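Local coordinates for protein transcriptional regulator, MerR family (Listeria monocytogenes str. 4b F2365, PDB 3GP4) that probably binds promoter DNA as a dimer and regulates transcription, as other winged-helix regulators of the MerR family do, at residues 42-45 / 46-50; 32-35 / 36-40; 123-126 / 127-131; 110-113 / 114-118; 76-79 / 80-84. One frame throughout, in Å; residues are numbered along the deposited sequence. Where two conformers were deposited one is given.

Interaction 1: 42-45 / 46-50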
loop_
_atom_site.group_PDB
_atom_site.type_symbol
_atom_site.label_atom_id
_atom_site.label_comp_id
_atom_site.label_asym_id
_atom_site.label_seq_id
_atom_site.Cartn_x
_atom_site.Cartn_y
_atom_site.Cartn_z
ATOM N N GLY A 42 27.999 7.166 -10.487
ATOM C CA GLY A 42 27.689 8.311 -11.346
ATOM C C GLY A 42 26.202 8.660 -11.287
ATOM O O GLY A 42 25.422 7.991 -10.593
ATOM N N ALA A 43 25.805 9.688 -12.030
ATOM C CA ALA A 43 24.386 10.096 -12.084
ATOM C C ALA A 43 23.400 8.991 -12.531
ATOM O O ALA A 43 22.349 8.872 -11.921
ATOM C CB ALA A 43 24.207 11.318 -12.960
ATOM N N GLU A 44 23.695 8.235 -13.599
ATOM C CA GLU A 44 22.721 7.219 -13.996
ATOM C C GLU A 44 22.568 6.164 -12.917
ATOM O O GLU A 44 21.452 5.699 -12.725
ATOM C CB GLU A 44 22.889 6.588 -15.385
ATOM C CG GLU A 44 21.510 6.512 -16.114
ATOM C CD GLU A 44 21.224 5.216 -16.895
ATOM O OE1 GLU A 44 22.034 4.256 -16.887
ATOM O OE2 GLU A 44 20.156 5.162 -17.536
ATOM N N ASP A 45 23.632 5.845 -12.170
ATOM C CA ASP A 45 23.503 4.906 -11.044
ATOM C C ASP A 45 22.470 5.445 -10.042
ATOM O O ASP A 45 21.555 4.728 -9.643
ATOM C CB ASP A 45 24.836 4.687 -10.319
ATOM C CG ASP A 45 25.874 4.063 -11.195
ATOM O OD1 ASP A 45 25.525 3.170 -11.996
ATOM O OD2 ASP A 45 27.057 4.462 -11.089
ATOM N N LEU A 46 22.614 6.709 -9.666
ATOM C CA LEU A 46 21.667 7.316 -8.696
ATOM C C LEU A 46 20.249 7.302 -9.257
ATOM O O LEU A 46 19.297 7.005 -8.529
ATOM C CB LEU A 46 22.101 8.744 -8.322
ATOM C CG LEU A 46 23.527 8.790 -7.753
ATOM C CD1 LEU A 46 24.178 10.152 -8.017
ATOM C CD2 LEU A 46 23.580 8.417 -6.259
ATOM N N ARG A 47 20.094 7.604 -10.545
ATOM C CA ARG A 47 18.754 7.585 -11.156
ATOM C C ARG A 47 18.146 6.178 -11.078
ATOM O O ARG A 47 16.933 6.008 -10.804
ATOM C CB ARG A 47 18.764 8.078 -12.603
ATOM C CG ARG A 47 19.260 9.539 -12.759
ATOM C CD ARG A 47 18.928 10.085 -14.129
ATOM N NE ARG A 47 19.679 11.309 -14.464
ATOM C CZ ARG A 47 19.441 12.528 -13.980
ATOM N NH1 ARG A 47 18.459 12.744 -13.096
ATOM N NH2 ARG A 47 20.194 13.553 -14.386
ATOM N N TRP A 48 18.968 5.159 -11.298
ATOM C CA TRP A 48 18.440 3.776 -11.154
ATOM C C TRP A 48 18.088 3.403 -9.705
ATOM O O TRP A 48 17.100 2.720 -9.467
ATOM C CB TRP A 48 19.416 2.750 -11.716
ATOM C CG TRP A 48 19.259 2.584 -13.179
ATOM C CD1 TRP A 48 20.022 3.180 -14.162
ATOM C CD2 TRP A 48 18.301 1.781 -13.850
ATOM N NE1 TRP A 48 19.582 2.795 -15.407
ATOM C CE2 TRP A 48 18.532 1.922 -15.243
ATOM C CE3 TRP A 48 17.265 0.943 -13.418
ATOM C CZ2 TRP A 48 17.738 1.284 -16.205
ATOM C CZ3 TRP A 48 16.488 0.292 -14.385
ATOM C CH2 TRP A 48 16.730 0.470 -15.757
ATOM N N ILE A 49 18.900 3.843 -8.754
ATOM C CA ILE A 49 18.645 3.530 -7.325
ATOM C C ILE A 49 17.315 4.177 -6.878
ATOM O O ILE A 49 16.439 3.545 -6.236
ATOM C CB ILE A 49 19.836 3.986 -6.455
ATOM C CG1 ILE A 49 21.055 3.075 -6.728
ATOM C CG2 ILE A 49 19.478 3.941 -4.966
ATOM C CD1 ILE A 49 22.438 3.678 -6.304
ATOM N N LEU A 50 17.151 5.410 -7.311
ATOM C CA LEU A 50 15.970 6.216 -6.975
ATOM C C LEU A 50 14.684 5.652 -7.604
ATOM O O LEU A 50 13.653 5.504 -6.925
ATOM C CB LEU A 50 16.232 7.661 -7.401
ATOM C CG LEU A 50 17.241 8.428 -6.527
ATOM C CD1 LEU A 50 17.529 9.795 -7.187
ATOM C CD2 LEU A 50 16.697 8.645 -5.120
#
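Glu44 and Trp48, one helical turn apart, run side by side and point the same way, with the carboxylate almost perpendicular to the indole (planes 89° apart). This holds for one of two Glu44 conformers and is tentative. Glu44 OE1 and OE2 both lie 3.2 Å from Trp48 NE1, OE1 at the edge in the ring plane. The Glu44 chain, bent at chi2 (-139°), carries the carboxylate there. Nearer the backbone, Trp48 CD1 lies 3.2 Å from Glu44 O, the same oxygen that accepts from Trp48 N.

A second group leans on carbonyl oxygens of the first turn, which also accept backbone N-H groups. Leu46 lays CG and CD1 against Gly42 O, Arg47 packs its CG on Ala43 O at 3.3 Å, and Ile49 sets CG1 against Asp45 O.

The contact is the N-terminal turn of a helix with Gly42 as N-cap. Asp45 turns back to it: OD2 takes the N-H of Gly42 at 2.9 Å in a nearly straight bond (174°), met on the anti side of the carboxylate. An acidic group here would probably also interact favourably with the helix dipole.

Within the MerR-type DNA-binding domain, helix 43-57 meets two helices: Leu46 and Ile49 reach helix 5-12, whereas Glu44 and Trp48 meet Phe72 and Trp48 also touches Leu69, both on helix 62-74.

Interaction 2: 32-35 / 36-40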
loop_
_atom_site.group_PDB
_atom_site.type_symbol
_atom_site.label_atom_id
_atom_site.label_comp_id
_atom_site.label_asym_id
_atom_site.label_seq_id
_atom_site.Cartn_x
_atom_site.Cartn_y
_atom_site.Cartn_z
ATOM N N HIS A 32 30.447 0.801 -11.704
ATOM C CA HIS A 32 31.878 0.901 -11.985
ATOM C C HIS A 32 32.701 0.783 -10.679
ATOM O O HIS A 32 32.313 1.315 -9.619
ATOM C CB HIS A 32 32.169 2.191 -12.765
ATOM C CG HIS A 32 31.443 2.271 -14.081
ATOM N ND1 HIS A 32 32.079 2.112 -15.299
ATOM C CD2 HIS A 32 30.132 2.467 -14.372
ATOM C CE1 HIS A 32 31.195 2.220 -16.276
ATOM N NE2 HIS A 32 30.007 2.436 -15.742
ATOM N N ARG A 33 33.815 0.055 -10.768
ATOM C CA ARG A 33 34.769 -0.101 -9.686
ATOM C C ARG A 33 35.994 0.761 -10.037
ATOM O O ARG A 33 36.332 0.929 -11.222
ATOM C CB ARG A 33 35.168 -1.582 -9.520
ATOM C CG ARG A 33 34.032 -2.588 -9.206
ATOM C CD ARG A 33 33.171 -2.122 -8.046
ATOM N NE ARG A 33 32.416 -3.182 -7.354
ATOM C CZ ARG A 33 31.171 -3.542 -7.656
ATOM N NH1 ARG A 33 30.564 -2.994 -8.687
ATOM N NH2 ARG A 33 30.541 -4.486 -6.947
ATOM N N ASN A 34 36.639 1.347 -9.040
ATOM C CA ASN A 34 37.873 2.066 -9.331
ATOM C C ASN A 34 39.063 1.146 -9.179
ATOM O O ASN A 34 38.908 -0.051 -8.930
ATOM C CB ASN A 34 38.013 3.376 -8.534
ATOM C CG ASN A 34 38.110 3.168 -7.020
ATOM O OD1 ASN A 34 38.331 2.059 -6.521
ATOM N ND2 ASN A 34 37.987 4.261 -6.285
ATOM N N GLU A 35 40.253 1.714 -9.357
ATOM C CA GLU A 35 41.484 0.946 -9.312
ATOM C C GLU A 35 41.660 0.208 -7.974
ATOM O O GLU A 35 42.275 -0.842 -7.950
ATOM C CB GLU A 35 42.702 1.841 -9.634
ATOM C CG GLU A 35 42.592 2.693 -10.945
ATOM C CD GLU A 35 42.732 1.892 -12.272
ATOM O OE1 GLU A 35 42.104 0.809 -12.414
ATOM O OE2 GLU A 35 43.455 2.373 -13.197
ATOM N N SER A 36 41.138 0.770 -6.879
ATOM C CA SER A 36 41.143 0.113 -5.559
ATOM C C SER A 36 40.177 -1.065 -5.471
ATOM O O SER A 36 40.305 -1.896 -4.586
ATOM C CB SER A 36 40.753 1.101 -4.458
ATOM O OG SER A 36 41.775 2.062 -4.237
ATOM N N GLY A 37 39.224 -1.134 -6.401
ATOM C CA GLY A 37 38.175 -2.138 -6.349
ATOM C C GLY A 37 36.878 -1.657 -5.705
ATOM O O GLY A 37 35.909 -2.413 -5.669
ATOM N N VAL A 38 36.841 -0.423 -5.194
ATOM C CA VAL A 38 35.614 0.073 -4.540
ATOM C C VAL A 38 34.655 0.666 -5.579
ATOM O O VAL A 38 35.100 1.073 -6.647
ATOM C CB VAL A 38 35.892 1.076 -3.373
ATOM C CG1 VAL A 38 36.914 0.486 -2.392
ATOM C CG2 VAL A 38 36.346 2.422 -3.890
ATOM N N ARG A 39 33.347 0.705 -5.274
ATOM C CA ARG A 39 32.372 1.260 -6.211
ATOM C C ARG A 39 32.520 2.776 -6.362
ATOM O O ARG A 39 32.768 3.489 -5.383
ATOM C CB ARG A 39 30.936 0.946 -5.751
ATOM C CG ARG A 39 30.624 -0.549 -5.594
ATOM C CD ARG A 39 29.182 -0.724 -5.154
ATOM N NE ARG A 39 28.818 -2.125 -5.006
ATOM C CZ ARG A 39 29.137 -2.894 -3.977
ATOM N NH1 ARG A 39 29.900 -2.434 -2.978
ATOM N NH2 ARG A 39 28.703 -4.139 -3.946
ATOM N N LYS A 40 32.354 3.253 -7.584
ATOM C CA LYS A 40 32.218 4.675 -7.861
ATOM C C LYS A 40 30.909 4.918 -8.617
ATOM O O LYS A 40 30.651 4.330 -9.666
ATOM C CB LYS A 40 33.439 5.255 -8.586
ATOM C CG LYS A 40 33.643 4.893 -10.063
ATOM C CD LYS A 40 35.040 5.350 -10.486
ATOM C CE LYS A 40 35.224 5.304 -11.966
ATOM N NZ LYS A 40 35.939 6.544 -12.416
HETATM O O HOH W 1 33.643 -3.671 -4.867
#
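His32 O accepts the N-H of Lys40 at 2.8 Å, closing the base of a hairpin-like loop with a single beta bridge, whose type I turn runs from Asn34 to Gly37; its place between helices 16-25 and 43-57 is consistent with the wing of a MerR-type winged helix. Arg33, bridged to Arg39 through the backbone, lies alongside it and points the same way. Arg39 CG sits 3.6 Å above the plane of the Arg33 guanidinium, over its centre, and the two guanidinium planes are 36° apart. The proximity of like charges is probably eased by Glu23, which forms salt bridges with both arginines.

Asn34 uses its backbone N-H to bind Val38 O and its carbonyl to hold Gly37 N. With CG between the backbone N and the carbonyl carbon (chi1 64°), its side chain folds inward across the turn. Asn34 OD1 there accepts from Val38 N at 3.2 Å, the donor standing above the amide plane, and weakly from Ser36 N at 3.1 Å.

Interaction 3: 123-126 / 127-131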
loop_
_atom_site.group_PDB
_atom_site.type_symbol
_atom_site.label_atom_id
_atom_site.label_comp_id
_atom_site.label_asym_id
_atom_site.label_seq_id
_atom_site.Cartn_x
_atom_site.Cartn_y
_atom_site.Cartn_z
ATOM N N GLU A 123 -23.999 15.059 22.000
ATOM C CA GLU A 123 -23.918 16.446 22.485
ATOM C C GLU A 123 -25.290 17.090 22.766
ATOM O O GLU A 123 -25.495 17.722 23.802
ATOM C CB GLU A 123 -23.094 17.287 21.489
ATOM C CG GLU A 123 -21.595 16.987 21.649
ATOM C CD GLU A 123 -20.728 17.614 20.578
ATOM O OE1 GLU A 123 -21.254 17.974 19.503
ATOM O OE2 GLU A 123 -19.502 17.734 20.809
ATOM N N GLU A 124 -26.220 16.895 21.846
ATOM C CA GLU A 124 -27.616 17.331 22.020
ATOM C C GLU A 124 -28.292 16.748 23.287
ATOM O O GLU A 124 -28.950 17.476 24.041
ATOM C CB GLU A 124 -28.393 17.054 20.731
ATOM C CG GLU A 124 -27.734 17.816 19.555
ATOM C CD GLU A 124 -28.162 17.394 18.161
ATOM O OE1 GLU A 124 -28.819 16.352 17.976
ATOM O OE2 GLU A 124 -27.817 18.138 17.226
ATOM N N LEU A 125 -28.089 15.457 23.545
ATOM C CA LEU A 125 -28.596 14.827 24.761
ATOM C C LEU A 125 -27.984 15.437 26.034
ATOM O O LEU A 125 -28.710 15.665 27.010
ATOM C CB LEU A 125 -28.403 13.305 24.739
ATOM C CG LEU A 125 -29.154 12.483 25.812
ATOM C CD1 LEU A 125 -30.638 12.863 25.885
ATOM C CD2 LEU A 125 -29.002 10.968 25.630
ATOM N N LYS A 126 -26.675 15.738 26.018
ATOM C CA LYS A 126 -26.014 16.347 27.185
ATOM C C LYS A 126 -26.598 17.728 27.464
ATOM O O LYS A 126 -26.780 18.106 28.623
ATOM C CB LYS A 126 -24.478 16.442 27.008
ATOM C CG LYS A 126 -23.750 15.168 26.486
ATOM C CD LYS A 126 -23.541 14.039 27.508
ATOM C CE LYS A 126 -24.660 12.969 27.493
ATOM N NZ LYS A 126 -25.103 12.576 26.111
ATOM N N ASP A 127 -26.889 18.482 26.404
ATOM C CA ASP A 127 -27.512 19.800 26.542
ATOM C C ASP A 127 -28.942 19.734 27.070
ATOM O O ASP A 127 -29.332 20.510 27.960
ATOM C CB ASP A 127 -27.478 20.542 25.222
ATOM C CG ASP A 127 -26.092 20.957 24.852
ATOM O OD1 ASP A 127 -25.173 20.726 25.672
ATOM O OD2 ASP A 127 -25.911 21.506 23.748
ATOM N N PHE A 128 -29.714 18.805 26.514
ATOM C CA PHE A 128 -31.071 18.595 26.960
ATOM C C PHE A 128 -31.056 18.383 28.470
ATOM O O PHE A 128 -31.858 18.975 29.196
ATOM C CB PHE A 128 -31.686 17.381 26.253
ATOM C CG PHE A 128 -33.078 17.057 26.713
ATOM C CD1 PHE A 128 -34.180 17.529 26.015
ATOM C CD2 PHE A 128 -33.288 16.297 27.854
ATOM C CE1 PHE A 128 -35.480 17.236 26.444
ATOM C CE2 PHE A 128 -34.588 16.006 28.295
ATOM C CZ PHE A 128 -35.679 16.469 27.587
ATOM N N ASN A 129 -30.119 17.548 28.922
ATOM C CA ASN A 129 -29.991 17.161 30.326
ATOM C C ASN A 129 -29.529 18.250 31.281
ATOM O O ASN A 129 -29.862 18.203 32.471
ATOM C CB ASN A 129 -29.095 15.931 30.449
ATOM C CG ASN A 129 -29.745 14.706 29.875
ATOM O OD1 ASN A 129 -30.967 14.592 29.887
ATOM N ND2 ASN A 129 -28.941 13.777 29.366
ATOM N N VAL A 130 -28.764 19.219 30.777
ATOM C CA VAL A 130 -28.415 20.406 31.581
ATOM C C VAL A 130 -29.575 21.431 31.605
ATOM O O VAL A 130 -29.892 22.011 32.657
ATOM C CB VAL A 130 -27.029 21.049 31.171
ATOM C CG1 VAL A 130 -27.056 21.646 29.755
ATOM C CG2 VAL A 130 -26.576 22.099 32.207
ATOM N N GLU A 131 -30.226 21.612 30.455
ATOM C CA GLU A 131 -31.318 22.578 30.314
ATOM C C GLU A 131 -32.692 22.012 30.756
ATOM O O GLU A 131 -33.731 22.654 30.599
ATOM C CB GLU A 131 -31.327 23.155 28.886
ATOM C CG GLU A 131 -31.973 22.282 27.819
ATOM C CD GLU A 131 -33.348 22.795 27.415
ATOM O OE1 GLU A 131 -33.516 24.032 27.312
ATOM O OE2 GLU A 131 -34.255 21.969 27.194
#
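Asp127 N binds Glu123 O, the first of four backbone hydrogen bonds that link residues 123-126 to 127-131. Phe128 N binds Glu124 O at 2.9 Å, and Asn129 N binds Leu125 O at 3.0 Å. The fourth bond between the two segments, Val130 N to Lys126 O, is longer at 3.1 Å and more bent, with an angle of 141° at the hydrogen.

These are the closing turns of helix 79-130, the long dimerisation helix expected of a MerR-family regulator, and Glu131 is the first residue to leave helical backbone angles. Asn129 O is taken up beyond the end by the hydroxyl of Ser133.

Side chain against backbone is the second kind of contact. The Asn129 amide folds back beside its own N-H, CG lying anti to the carbonyl carbon (chi1 -69°), and ND2 comes to 3.0 Å from Leu125 O, though the angle is too poor for a hydrogen bond. Asp127 CG lies 3.5 Å from Glu123 O, a plain contact with no bond. Lys126, bent at three successive torsions, instead curls backward along the helix and gives NZ to Gln122 O.

Side chain against side chain there is little: Leu125 CG lies 3.8 Å from Asn129 ND2, the branched end of the leucine meeting the flat amide at an angle.

Interaction 4: 110-113 / 114-118. With MED (D-methionine), chain F.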
loop_
_atom_site.group_PDB
_atom_site.type_symbol
_atom_site.label_atom_id
_atom_site.label_comp_id
_atom_site.label_asym_id
_atom_site.label_seq_id
_atom_site.Cartn_x
_atom_site.Cartn_y
_atom_site.Cartn_z
ATOM N N LYS A 110 -17.536 6.400 7.360
ATOM C CA LYS A 110 -17.629 6.109 8.799
ATOM C C LYS A 110 -17.322 7.339 9.661
ATOM O O LYS A 110 -18.037 7.614 10.657
ATOM C CB LYS A 110 -16.748 4.909 9.129
ATOM C CG LYS A 110 -17.487 3.647 8.786
ATOM C CD LYS A 110 -16.542 2.498 8.483
ATOM C CE LYS A 110 -16.303 1.712 9.714
ATOM N NZ LYS A 110 -15.419 2.464 10.612
ATOM N N ILE A 111 -16.326 8.130 9.258
ATOM C CA ILE A 111 -15.988 9.365 9.954
ATOM C C ILE A 111 -17.089 10.425 9.851
ATOM O O ILE A 111 -17.366 11.142 10.834
ATOM C CB ILE A 111 -14.638 9.953 9.473
ATOM C CG1 ILE A 111 -13.483 9.058 9.929
ATOM C CG2 ILE A 111 -14.435 11.378 10.029
ATOM C CD1 ILE A 111 -12.173 9.256 9.066
ATOM N N ASP A 112 -17.710 10.537 8.681
ATOM C CA ASP A 112 -18.859 11.463 8.523
ATOM C C ASP A 112 -20.028 11.052 9.397
ATOM O O ASP A 112 -20.708 11.909 9.955
ATOM C CB ASP A 112 -19.318 11.592 7.060
ATOM C CG ASP A 112 -20.674 12.340 6.922
ATOM O OD1 ASP A 112 -20.636 13.573 6.757
ATOM O OD2 ASP A 112 -21.763 11.695 6.988
ATOM N N ASN A 113 -20.295 9.747 9.482
ATOM C CA ASN A 113 -21.299 9.276 10.424
ATOM C C ASN A 113 -21.011 9.701 11.878
ATOM O O ASN A 113 -21.918 10.220 12.553
ATOM C CB ASN A 113 -21.535 7.778 10.324
ATOM C CG ASN A 113 -22.715 7.340 11.148
ATOM O OD1 ASN A 113 -23.794 7.953 11.079
ATOM N ND2 ASN A 113 -22.520 6.313 11.971
ATOM N N TYR A 114 -19.767 9.545 12.346
ATOM C CA TYR A 114 -19.393 10.010 13.695
ATOM C C TYR A 114 -19.592 11.520 13.887
ATOM O O TYR A 114 -20.276 11.939 14.826
ATOM C CB TYR A 114 -17.946 9.661 14.053
ATOM C CG TYR A 114 -17.703 8.231 14.488
ATOM C CD1 TYR A 114 -17.121 7.314 13.626
ATOM C CD2 TYR A 114 -18.048 7.790 15.783
ATOM C CE1 TYR A 114 -16.900 5.983 14.024
ATOM C CE2 TYR A 114 -17.834 6.463 16.181
ATOM C CZ TYR A 114 -17.252 5.567 15.297
ATOM O OH TYR A 114 -17.046 4.273 15.682
ATOM N N ASP A 115 -18.996 12.325 13.002
ATOM C CA ASP A 115 -19.006 13.785 13.138
ATOM C C ASP A 115 -20.372 14.413 12.842
ATOM O O ASP A 115 -20.666 15.489 13.366
ATOM C CB ASP A 115 -17.995 14.443 12.187
ATOM C CG ASP A 115 -16.545 14.262 12.619
ATOM O OD1 ASP A 115 -16.253 13.832 13.748
ATOM O OD2 ASP A 115 -15.673 14.575 11.802
ATOM N N THR A 116 -21.173 13.779 11.989
ATOM C CA THR A 116 -22.443 14.378 11.511
ATOM C C THR A 116 -23.649 13.925 12.327
ATOM O O THR A 116 -24.633 14.651 12.437
ATOM C CB THR A 116 -22.760 14.041 10.018
ATOM O OG1 THR A 116 -21.849 14.745 9.168
ATOM C CG2 THR A 116 -24.172 14.493 9.653
ATOM N N HIS A 117 -23.572 12.716 12.864
ATOM C CA HIS A 117 -24.745 12.046 13.384
ATOM C C HIS A 117 -24.520 11.670 14.822
ATOM O O HIS A 117 -25.141 12.242 15.699
ATOM C CB HIS A 117 -25.130 10.830 12.531
ATOM C CG HIS A 117 -25.565 11.188 11.138
ATOM N ND1 HIS A 117 -26.811 11.702 10.853
ATOM C CD2 HIS A 117 -24.907 11.120 9.956
ATOM C CE1 HIS A 117 -26.900 11.940 9.555
ATOM N NE2 HIS A 117 -25.756 11.595 8.989
ATOM N N LEU A 118 -23.583 10.758 15.056
ATOM C CA LEU A 118 -23.391 10.147 16.370
ATOM C C LEU A 118 -22.887 11.085 17.486
ATOM O O LEU A 118 -23.458 11.089 18.591
ATOM C CB LEU A 118 -22.506 8.888 16.249
ATOM C CG LEU A 118 -22.863 7.761 15.250
ATOM C CD1 LEU A 118 -21.881 6.587 15.346
ATOM C CD2 LEU A 118 -24.308 7.223 15.335
HETATM N N MED F . -18.391 1.316 14.463
HETATM C CA MED F . -19.093 1.368 13.189
HETATM C C MED F . -19.580 2.780 12.897
HETATM O O MED F . -19.957 3.482 13.872
HETATM C CB MED F . -18.199 0.739 12.117
HETATM C CG MED F . -18.841 -0.554 11.591
HETATM S SD MED F . -17.614 -1.696 11.017
HETATM C CE MED F . -18.321 -3.309 10.947
HETATM O OXT MED F . -19.631 3.216 11.717
#
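The Tyr114 ring has Ile111 CA at one edge, near its plane, while Lys110 O approaches obliquely, 3.1 Å from Tyr114 CD1. The imidazole of His117 carries Thr116 CG2 over one face, toward the rim, and meets Asn113 OD1 obliquely, its plane 39° from that amide. These groups lie on helix 79-130 at a wider pi-type turn spanning 114-118, a part of the helix that helps line the d-methionine pocket. The widening appears in the backbone: Asn113 O accepts from both His117 N and Leu118 N, the second bond being the straighter (169°).

One side of the helix carries the ligand. Lys110, bent at chi3, brings CE close to the d-methionine CB, though the approach is doubtfully short, and Leu118 CD1 lies 3.9 Å from the ligand O. Tyr68 of the second subunit hydrogen-bonds both the ligand and Tyr114 OH, so the pocket is completed across the dimer; Arg82 of that subunit also reaches Tyr114 OH.

Next to the pocket residue Leu118, Asn113 ND2 lies 3.4 Å from its CD1. Asp112 turns its carboxylate away from its own N (chi1 169°) and toward the next turn, where OD1 accepts the Thr116 OG1 hydroxyl at 2.9 Å from above the carboxylate plane.

Interaction 5: 76-79 / 80-84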
loop_
_atom_site.group_PDB
_atom_site.type_symbol
_atom_site.label_atom_id
_atom_site.label_comp_id
_atom_site.label_asym_id
_atom_site.label_seq_id
_atom_site.Cartn_x
_atom_site.Cartn_y
_atom_site.Cartn_z
ATOM N N GLU A 76 18.762 -1.831 -27.679
ATOM C CA GLU A 76 17.744 -1.062 -28.351
ATOM C C GLU A 76 16.580 -1.933 -28.855
ATOM O O GLU A 76 15.446 -1.490 -28.935
ATOM C CB GLU A 76 18.461 -0.421 -29.533
ATOM C CG GLU A 76 17.826 0.724 -30.162
ATOM C CD GLU A 76 18.658 1.150 -31.352
ATOM O OE1 GLU A 76 18.385 0.651 -32.475
ATOM O OE2 GLU A 76 19.602 1.937 -31.147
ATOM N N HIS A 77 16.872 -3.170 -29.225
ATOM C CA HIS A 77 15.865 -4.058 -29.797
ATOM C C HIS A 77 14.764 -4.466 -28.797
ATOM O O HIS A 77 13.834 -5.135 -29.171
ATOM C CB HIS A 77 16.520 -5.325 -30.361
ATOM C CG HIS A 77 17.222 -6.167 -29.334
ATOM N ND1 HIS A 77 16.703 -7.350 -28.861
ATOM C CD2 HIS A 77 18.402 -5.991 -28.691
ATOM C CE1 HIS A 77 17.541 -7.880 -27.984
ATOM N NE2 HIS A 77 18.570 -7.064 -27.854
ATOM N N THR A 78 14.902 -4.052 -27.544
ATOM C CA THR A 78 13.961 -4.491 -26.490
ATOM C C THR A 78 13.038 -3.343 -26.081
ATOM O O THR A 78 12.238 -3.488 -25.141
ATOM C CB THR A 78 14.671 -4.998 -25.232
ATOM O OG1 THR A 78 15.396 -3.919 -24.610
ATOM C CG2 THR A 78 15.598 -6.238 -25.519
ATOM N N LEU A 79 13.138 -2.212 -26.775
ATOM C CA LEU A 79 12.360 -1.025 -26.417
ATOM C C LEU A 79 10.844 -1.275 -26.318
ATOM O O LEU A 79 10.213 -0.887 -25.335
ATOM C CB LEU A 79 12.651 0.104 -27.391
ATOM C CG LEU A 79 13.955 0.852 -27.187
ATOM C CD1 LEU A 79 14.308 1.632 -28.457
ATOM C CD2 LEU A 79 13.941 1.803 -25.967
ATOM N N GLU A 80 10.255 -1.939 -27.315
ATOM C CA GLU A 80 8.817 -2.218 -27.265
ATOM C C GLU A 80 8.454 -3.129 -26.078
ATOM O O GLU A 80 7.467 -2.861 -25.354
ATOM C CB GLU A 80 8.308 -2.843 -28.575
ATOM C CG GLU A 80 6.788 -2.905 -28.603
ATOM C CD GLU A 80 6.233 -3.406 -29.926
ATOM O OE1 GLU A 80 5.639 -4.505 -29.930
ATOM O OE2 GLU A 80 6.402 -2.705 -30.957
ATOM N N ALA A 81 9.252 -4.180 -25.858
ATOM C CA ALA A 81 9.032 -5.110 -24.729
ATOM C C ALA A 81 9.122 -4.391 -23.380
ATOM O O ALA A 81 8.349 -4.681 -22.440
ATOM C CB ALA A 81 10.003 -6.263 -24.770
ATOM N N ARG A 82 10.064 -3.467 -23.274
ATOM C CA ARG A 82 10.126 -2.649 -22.072
ATOM C C ARG A 82 8.864 -1.770 -21.846
ATOM O O ARG A 82 8.434 -1.630 -20.705
ATOM C CB ARG A 82 11.396 -1.817 -22.059
ATOM C CG ARG A 82 12.579 -2.531 -21.512
ATOM C CD ARG A 82 13.810 -1.604 -21.547
ATOM N NE ARG A 82 14.492 -1.666 -22.863
ATOM C CZ ARG A 82 15.307 -0.721 -23.334
ATOM N NH1 ARG A 82 15.563 0.384 -22.637
ATOM N NH2 ARG A 82 15.896 -0.886 -24.506
ATOM N N ALA A 83 8.297 -1.171 -22.901
ATOM C CA ALA A 83 7.093 -0.354 -22.759
ATOM C C ALA A 83 5.918 -1.242 -22.348
ATOM O O ALA A 83 5.120 -0.838 -21.485
ATOM C CB ALA A 83 6.737 0.434 -24.018
ATOM N N GLU A 84 5.829 -2.430 -22.938
ATOM C CA GLU A 84 4.755 -3.381 -22.572
ATOM C C GLU A 84 4.839 -3.805 -21.098
ATOM O O GLU A 84 3.787 -3.985 -20.413
ATOM C CB GLU A 84 4.818 -4.628 -23.435
ATOM C CG GLU A 84 4.392 -4.397 -24.884
ATOM C CD GLU A 84 2.931 -4.008 -25.001
ATOM O OE1 GLU A 84 2.089 -4.616 -24.282
ATOM O OE2 GLU A 84 2.629 -3.091 -25.810
HETATM O O HOH W 2 10.907 -5.387 -27.962
HETATM O O HOH W 3 11.228 -3.040 -29.611
#
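The start of helix 79-130, the long helix through which the two subunits meet, is formed here, where a short 3-10 segment (76-78) runs into the first alpha turn. Thr78 and Arg82 carry the contact. Arg82 N binds Thr78 O at 2.9 Å, and the side chains repeat the link: Arg82 NE gives its hydrogen to Thr78 OG1 at 3.0 Å, with the hydroxyl oxygen at the guanidinium edge, 18° out of its plane. Thr78 holds OG1 between its backbone N and carbonyl carbon (chi1 65°), which aims the oxygen at the arginine; the bend of Arg82 at chi3 (-86°) turns the guanidinium back toward it.

Leu79 comes at the same group from another direction. Its CD2 lies over one face of the guanidinium, 3.6 Å from Arg82 NH2, crossing the arginine chain at a slant.

Two waters span the junction. One links His77 O to Ala81 N, which it meets at 2.9 Å; the other accepts from Glu80 N at 2.7 Å and reaches His77 O weakly.

Thr78 OG1 is within hydrogen-bonding reach of Gly75 O and Leu71 O, which must compete for its single proton. With the threonine anchored to the preceding helix and Leu79 against one face, the guanidinium is probably restricted in its rotation. That would position its charge for the salt bridge from Arg82 NH2 to Glu124 of the second subunit, tying the helix start to the dimer interface.

How the interactions relate
All five contacts are local, yet their chemistry follows their place. Interactions 3, 4 and 5 share helix 79-130: interaction 5 at its start, interaction 4 about 51 Å away between centres, and interaction 3 at its far end. Interactions 4 and 5 are partly buried and both meet the second subunit, one through a ligand pocket, the other through an arginine; interaction 3 is a surface contact dominated by backbone bonds. Interactions 1 and 2 belong to the DNA-binding domain and touch where Asp45 packs on Lys40. Interaction 1 is partly buried among helices, whereas interaction 2 is an exposed hairpin-like loop whose paired arginines share Glu23.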